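Local coordinates for protein metallo-carboxypeptidase (Pseudomonas aeruginosa, PDB 4A39) that probably acts as a zinc-dependent carboxypeptidase of the M14 family, removing C-terminal residues from peptide or protein substrates, at residues A[300-314]-A[343-357]. Numbering follows the deposited sequence.
With GEM ((2-guanidinoethylmercapto)succinic acid), chain D.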
loop_
_atom_site.group_PDB
_atom_site.type_symbol
_atom_site.label_atom_id
_atom_site.label_comp_id
_atom_site.label_asym_id
_atom_site.label_seq_id
_atom_site.Cartn_x
_atom_site.Cartn_y
_atom_site.Cartn_z
ATOM N N GLU A 300 20.515 6.766 2.536
ATOM C CA GLU A 300 19.389 6.233 3.293
ATOM C C GLU A 300 19.216 7.070 4.558
ATOM O O GLU A 300 18.098 7.406 4.935
ATOM C CB GLU A 300 19.612 4.754 3.643
ATOM C CG GLU A 300 19.719 3.849 2.420
ATOM C CD GLU A 300 19.738 2.369 2.766
ATOM O OE1 GLU A 300 20.088 2.031 3.914
ATOM O OE2 GLU A 300 19.413 1.540 1.882
ATOM N N GLN A 301 20.332 7.427 5.190
ATOM C CA GLN A 301 20.308 8.238 6.407
ATOM C C GLN A 301 19.693 9.599 6.077
ATOM O O GLN A 301 18.820 10.092 6.797
ATOM C CB GLN A 301 21.736 8.422 6.939
ATOM C CG GLN A 301 21.866 8.623 8.444
ATOM C CD GLN A 301 21.200 9.881 8.948
ATOM O OE1 GLN A 301 21.479 10.980 8.470
ATOM N NE2 GLN A 301 20.322 9.731 9.933
ATOM N N ARG A 302 20.148 10.198 4.978
ATOM C CA ARG A 302 19.644 11.497 4.532
ATOM C C ARG A 302 18.129 11.485 4.304
ATOM O O ARG A 302 17.413 12.381 4.757
ATOM C CB ARG A 302 20.348 11.910 3.237
ATOM C CG ARG A 302 21.808 12.299 3.409
ATOM C CD ARG A 302 21.934 13.701 3.974
ATOM N NE ARG A 302 21.374 14.702 3.071
ATOM C CZ ARG A 302 20.482 15.620 3.433
ATOM N NH1 ARG A 302 20.044 15.667 4.688
ATOM N NH2 ARG A 302 20.027 16.493 2.545
ATOM N N PHE A 303 17.651 10.466 3.596
ATOM C CA PHE A 303 16.232 10.322 3.288
ATOM C C PHE A 303 15.376 10.203 4.549
ATOM O O PHE A 303 14.360 10.891 4.692
ATOM C CB PHE A 303 16.012 9.085 2.407
ATOM C CG PHE A 303 14.587 8.892 1.971
ATOM C CD1 PHE A 303 13.681 8.213 2.786
ATOM C CD2 PHE A 303 14.144 9.388 0.749
ATOM C CE1 PHE A 303 12.360 8.031 2.395
ATOM C CE2 PHE A 303 12.822 9.211 0.347
ATOM C CZ PHE A 303 11.927 8.529 1.174
ATOM N N ARG A 304 15.781 9.321 5.457
ATOM C CA ARG A 304 15.032 9.114 6.691
ATOM C C ARG A 304 14.971 10.370 7.558
ATOM O O ARG A 304 13.924 10.700 8.111
ATOM C CB ARG A 304 15.647 7.968 7.503
ATOM C CG ARG A 304 15.327 6.576 6.979
ATOM C CD ARG A 304 15.931 5.509 7.882
ATOM N NE ARG A 304 15.528 4.157 7.507
ATOM C CZ ARG A 304 16.380 3.187 7.187
ATOM N NH1 ARG A 304 17.688 3.421 7.189
ATOM N NH2 ARG A 304 15.925 1.985 6.862
ATOM N N GLU A 305 16.100 11.069 7.649
ATOM C CA GLU A 305 16.194 12.288 8.457
ATOM C C GLU A 305 15.329 13.413 7.902
ATOM O O GLU A 305 14.601 14.082 8.646
ATOM C CB GLU A 305 17.653 12.746 8.539
ATOM C CG GLU A 305 17.935 13.707 9.688
ATOM C CD GLU A 305 19.420 13.934 9.912
ATOM O OE1 GLU A 305 20.236 13.187 9.329
ATOM O OE2 GLU A 305 19.767 14.859 10.680
ATOM N N GLU A 306 15.404 13.631 6.594
ATOM C CA GLU A 306 14.626 14.685 5.964
ATOM C C GLU A 306 13.130 14.372 5.969
ATOM O O GLU A 306 12.307 15.274 6.118
ATOM C CB GLU A 306 15.108 14.925 4.530
ATOM C CG GLU A 306 16.530 15.482 4.433
ATOM C CD GLU A 306 16.660 16.923 4.912
ATOM O OE1 GLU A 306 15.655 17.526 5.350
ATOM O OE2 GLU A 306 17.785 17.461 4.845
ATOM N N LEU A 307 12.768 13.100 5.823
ATOM C CA LEU A 307 11.354 12.739 5.822
ATOM C C LEU A 307 10.760 12.815 7.225
ATOM O O LEU A 307 9.610 13.217 7.398
ATOM C CB LEU A 307 11.148 11.338 5.247
ATOM C CG LEU A 307 9.698 10.844 5.190
ATOM C CD1 LEU A 307 8.817 11.860 4.476
ATOM C CD2 LEU A 307 9.654 9.506 4.476
ATOM N N MET A 308 11.545 12.433 8.226
ATOM C CA MET A 308 11.067 12.478 9.601
ATOM C C MET A 308 10.834 13.931 10.022
ATOM O O MET A 308 9.969 14.219 10.853
ATOM C CB MET A 308 12.078 11.796 10.532
ATOM C CG MET A 308 11.651 11.733 11.997
ATOM S SD MET A 308 12.687 10.606 12.970
ATOM C CE MET A 308 11.470 9.860 14.017
ATOM N N ALA A 309 11.590 14.848 9.427
ATOM C CA ALA A 309 11.450 16.261 9.761
ATOM C C ALA A 309 10.226 16.889 9.103
ATOM O O ALA A 309 9.785 17.969 9.501
ATOM C CB ALA A 309 12.704 17.023 9.343
ATOM N N ARG A 310 9.664 16.204 8.112
ATOM C CA ARG A 310 8.513 16.730 7.383
ATOM C C ARG A 310 7.181 15.988 7.513
ATOM O O ARG A 310 6.124 16.618 7.538
ATOM C CB ARG A 310 8.855 16.833 5.895
ATOM C CG ARG A 310 10.007 17.768 5.579
ATOM C CD ARG A 310 10.261 17.828 4.082
ATOM N NE ARG A 310 11.224 18.868 3.733
ATOM C CZ ARG A 310 12.503 18.859 4.094
ATOM N NH1 ARG A 310 12.987 17.859 4.818
ATOM N NH2 ARG A 310 13.299 19.857 3.731
ATOM N N GLY A 311 7.215 14.663 7.582
ATOM C CA GLY A 311 5.961 13.932 7.659
ATOM C C GLY A 311 5.784 13.004 8.838
ATOM O O GLY A 311 6.547 13.037 9.799
ATOM N N GLU A 312 4.744 12.177 8.771
ATOM C CA GLU A 312 4.482 11.217 9.831
ATOM C C GLU A 312 5.342 10.024 9.453
ATOM O O GLU A 312 4.920 9.137 8.711
ATOM C CB GLU A 312 3.001 10.846 9.857
ATOM C CG GLU A 312 2.088 12.056 9.987
ATOM C CD GLU A 312 0.702 11.687 10.471
ATOM O OE1 GLU A 312 0.524 11.533 11.701
ATOM O OE2 GLU A 312 -0.204 11.542 9.626
ATOM N N PHE A 313 6.564 10.027 9.971
ATOM C CA PHE A 313 7.548 8.999 9.662
ATOM C C PHE A 313 8.562 8.930 10.803
ATOM O O PHE A 313 8.933 9.957 11.367
ATOM C CB PHE A 313 8.256 9.391 8.359
ATOM C CG PHE A 313 9.316 8.423 7.916
ATOM C CD1 PHE A 313 8.982 7.305 7.162
ATOM C CD2 PHE A 313 10.648 8.624 8.269
ATOM C CE1 PHE A 313 9.960 6.387 6.765
ATOM C CE2 PHE A 313 11.631 7.716 7.879
ATOM C CZ PHE A 313 11.286 6.595 7.126
ATOM N N GLN A 314 9.006 7.726 11.144
ATOM C CA GLN A 314 9.986 7.583 12.214
ATOM C C GLN A 314 11.034 6.525 11.888
ATOM O O GLN A 314 10.922 5.823 10.882
ATOM C CB GLN A 314 9.276 7.296 13.545
ATOM C CG GLN A 314 8.371 6.086 13.549
ATOM C CD GLN A 314 9.134 4.800 13.741
ATOM O OE1 GLN A 314 9.663 4.533 14.821
ATOM N NE2 GLN A 314 9.201 3.994 12.695
ATOM N N LEU A 343 19.352 4.606 -4.535
ATOM C CA LEU A 343 18.726 4.677 -3.225
ATOM C C LEU A 343 17.408 3.928 -3.398
ATOM O O LEU A 343 16.669 4.177 -4.358
ATOM C CB LEU A 343 18.463 6.136 -2.844
ATOM C CG LEU A 343 17.673 6.380 -1.554
ATOM C CD1 LEU A 343 18.412 5.762 -0.373
ATOM C CD2 LEU A 343 17.492 7.875 -1.341
ATOM N N ALA A 344 17.121 3.005 -2.486
ATOM C CA ALA A 344 15.901 2.211 -2.572
ATOM C C ALA A 344 15.354 1.877 -1.197
ATOM O O ALA A 344 16.100 1.485 -0.302
ATOM C CB ALA A 344 16.174 0.919 -3.338
ATOM N N PHE A 345 14.040 2.008 -1.050
ATOM C CA PHE A 345 13.366 1.725 0.211
ATOM C C PHE A 345 12.029 1.035 0.013
ATOM O O PHE A 345 11.373 1.189 -1.023
ATOM C CB PHE A 345 13.024 3.013 0.966
ATOM C CG PHE A 345 14.159 3.635 1.724
ATOM C CD1 PHE A 345 14.711 3.000 2.830
ATOM C CD2 PHE A 345 14.612 4.906 1.384
ATOM C CE1 PHE A 345 15.694 3.626 3.593
ATOM C CE2 PHE A 345 15.595 5.538 2.139
ATOM C CZ PHE A 345 16.134 4.898 3.245
ATOM N N THR A 346 11.631 0.283 1.030
ATOM C CA THR A 346 10.318 -0.327 1.055
ATOM C C THR A 346 9.677 0.617 2.070
ATOM O O THR A 346 10.174 0.724 3.191
ATOM C CB THR A 346 10.333 -1.747 1.651
ATOM O OG1 THR A 346 11.053 -2.629 0.776
ATOM C CG2 THR A 346 8.915 -2.255 1.821
ATOM N N ILE A 347 8.631 1.335 1.674
ATOM C CA ILE A 347 7.958 2.252 2.592
ATOM C C ILE A 347 6.821 1.471 3.236
ATOM O O ILE A 347 6.037 0.819 2.542
ATOM C CB ILE A 347 7.387 3.498 1.854
ATOM C CG1 ILE A 347 8.529 4.301 1.214
ATOM C CG2 ILE A 347 6.617 4.371 2.831
ATOM C CD1 ILE A 347 9.540 4.845 2.209
ATOM N N GLU A 348 6.728 1.547 4.559
ATOM C CA GLU A 348 5.708 0.810 5.295
ATOM C C GLU A 348 4.786 1.681 6.137
ATOM O O GLU A 348 5.234 2.380 7.042
ATOM C CB GLU A 348 6.378 -0.215 6.210
ATOM C CG GLU A 348 7.196 -1.288 5.505
ATOM C CD GLU A 348 6.341 -2.329 4.819
ATOM O OE1 GLU A 348 5.122 -2.383 5.090
ATOM O OE2 GLU A 348 6.895 -3.108 4.013
ATOM N N MET A 349 3.495 1.633 5.828
ATOM C CA MET A 349 2.485 2.372 6.580
ATOM C C MET A 349 1.696 1.334 7.379
ATOM O O MET A 349 1.475 0.213 6.916
ATOM C CB MET A 349 1.566 3.142 5.636
ATOM C CG MET A 349 2.235 4.335 4.964
ATOM S SD MET A 349 1.192 4.998 3.650
ATOM C CE MET A 349 1.614 3.856 2.302
ATOM N N PRO A 350 1.249 1.699 8.586
ATOM C CA PRO A 350 0.498 0.787 9.453
ATOM C C PRO A 350 -0.986 0.576 9.183
ATOM O O PRO A 350 -1.679 1.483 8.732
ATOM C CB PRO A 350 0.716 1.391 10.831
ATOM C CG PRO A 350 0.645 2.865 10.531
ATOM C CD PRO A 350 1.492 2.987 9.265
ATOM N N PHE A 351 -1.459 -0.636 9.470
ATOM C CA PHE A 351 -2.881 -0.946 9.353
ATOM C C PHE A 351 -3.544 -0.451 10.636
ATOM O O PHE A 351 -4.762 -0.274 10.686
ATOM C CB PHE A 351 -3.128 -2.457 9.234
ATOM C CG PHE A 351 -3.007 -2.983 7.836
ATOM C CD1 PHE A 351 -1.771 -3.370 7.328
ATOM C CD2 PHE A 351 -4.126 -3.076 7.022
ATOM C CE1 PHE A 351 -1.656 -3.844 6.024
ATOM C CE2 PHE A 351 -4.024 -3.548 5.714
ATOM C CZ PHE A 351 -2.785 -3.934 5.213
ATOM N N LYS A 352 -2.732 -0.256 11.674
ATOM C CA LYS A 352 -3.205 0.222 12.974
ATOM C C LYS A 352 -3.154 1.750 12.931
ATOM O O LYS A 352 -3.805 2.360 12.086
ATOM C CB LYS A 352 -2.310 -0.337 14.094
ATOM C CG LYS A 352 -2.390 -1.859 14.239
ATOM C CD LYS A 352 -1.364 -2.393 15.225
ATOM C CE LYS A 352 -1.473 -3.909 15.375
ATOM N NZ LYS A 352 -0.452 -4.432 16.333
ATOM N N ASP A 353 -2.392 2.370 13.828
ATOM C CA ASP A 353 -2.259 3.828 13.840
ATOM C C ASP A 353 -0.763 4.107 13.810
ATOM O O ASP A 353 0.042 3.188 13.952
ATOM C CB ASP A 353 -2.862 4.407 15.134
ATOM C CG ASP A 353 -3.171 5.908 15.047
ATOM O OD1 ASP A 353 -2.781 6.577 14.071
ATOM O OD2 ASP A 353 -3.815 6.426 15.984
ATOM N N HIS A 354 -0.395 5.362 13.578
ATOM C CA HIS A 354 1.005 5.770 13.617
ATOM C C HIS A 354 1.031 6.311 15.042
ATOM O O HIS A 354 0.714 7.474 15.276
ATOM C CB HIS A 354 1.271 6.887 12.604
ATOM C CG HIS A 354 2.685 7.386 12.606
ATOM N ND1 HIS A 354 3.010 8.699 12.878
ATOM C CD2 HIS A 354 3.856 6.755 12.350
ATOM C CE1 HIS A 354 4.319 8.856 12.787
ATOM N NE2 HIS A 354 4.855 7.691 12.468
ATOM N N ASP A 355 1.381 5.447 15.987
ATOM C CA ASP A 355 1.374 5.806 17.401
ATOM C C ASP A 355 2.136 7.050 17.831
ATOM O O ASP A 355 1.861 7.602 18.895
ATOM C CB ASP A 355 1.800 4.603 18.243
ATOM C CG ASP A 355 0.695 3.569 18.368
ATOM O OD1 ASP A 355 -0.395 3.799 17.798
ATOM O OD2 ASP A 355 0.906 2.535 19.035
ATOM N N ASP A 356 3.083 7.506 17.021
ATOM C CA ASP A 356 3.821 8.710 17.374
ATOM C C ASP A 356 2.871 9.910 17.399
ATOM O O ASP A 356 3.039 10.826 18.208
ATOM C CB ASP A 356 4.947 8.953 16.372
ATOM C CG ASP A 356 5.848 7.745 16.211
ATOM O OD1 ASP A 356 5.392 6.739 15.635
ATOM O OD2 ASP A 356 7.008 7.800 16.671
ATOM N N ASN A 357 1.881 9.897 16.506
ATOM C CA ASN A 357 0.865 10.951 16.416
ATOM C C ASN A 357 -0.498 10.266 16.452
ATOM O O ASN A 357 -1.140 10.079 15.413
ATOM C CB ASN A 357 0.985 11.731 15.103
ATOM C CG ASN A 357 2.373 12.284 14.873
ATOM O OD1 ASN A 357 3.056 12.690 15.812
ATOM N ND2 ASN A 357 2.794 12.319 13.611
HETATM C C8 GEM D . 7.876 -6.878 2.971
HETATM S S7 GEM D . 8.233 -5.474 1.853
HETATM C C6 GEM D . 9.965 -5.111 2.315
HETATM C C5 GEM D . 10.324 -5.450 3.765
HETATM N N3 GEM D . 10.382 -6.906 3.953
HETATM C C1 GEM D . 11.544 -7.483 4.253
HETATM N N4 GEM D . 12.639 -6.734 4.365
HETATM N N2 GEM D . 11.622 -8.798 4.431
HETATM C C9 GEM D . 7.467 -8.129 2.190
HETATM O O14 GEM D . 7.529 -8.081 0.941
HETATM O O15 GEM D . 7.099 -9.113 2.863
HETATM C C10 GEM D . 6.800 -6.504 3.993
HETATM C C11 GEM D . 5.471 -6.152 3.321
HETATM O O12 GEM D . 4.937 -5.065 3.634
HETATM O O13 GEM D . 5.006 -6.990 2.520
HETATM O O HOH W 1 19.364 2.268 -0.753
HETATM O O HOH W 2 4.900 14.074 12.528
#
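The Glu312 carboxylate, just past helix 300-308, joins the turn 354-357 to two arginines: Asn357 ND2 donates to the anti lone pair of OE1 (3.1 Å, 163°), amide and carboxylate nearly coplanar, while Arg368 and Arg371 form salt bridges to OE1 and OE2, probably favouring the charged form. Beside it, His354 has CG anti to the backbone N, which swings its ring toward 312-314; its buried ND1, lacking any polar partner in the model, lies 3.7 Å from Glu312 CB. On the helix, Phe303, Glu300 and Arg304 surround Phe345. Phe345 CD2 lies over one face of the Phe303 ring, toward the rim, and CE2 comes within 3.4 Å of Phe303 CD1; the two ring planes are 39° apart, neither stacked nor edge-to-face. Glu300 CB presses on Phe345 CZ (3.5 Å). The steeply tilted Arg304 guanidinium turns one face to the CE1 edge of the Phe345 ring, and NH2 is hydrogen-bonded to Ala283 O of the edge strand. Tyr292 and Cys286 bind the Glu300 carboxylate, and a water links OE2 to Ala344 N. The 300-308 part of helix 294-308 crosses strand 343-350 at -54°, helix-on-sheet packing of the M14 alpha/beta carboxypeptidase fold, whose strand carries Thr346 and the predicted proton donor/acceptor Glu348 into the inhibitor pocket.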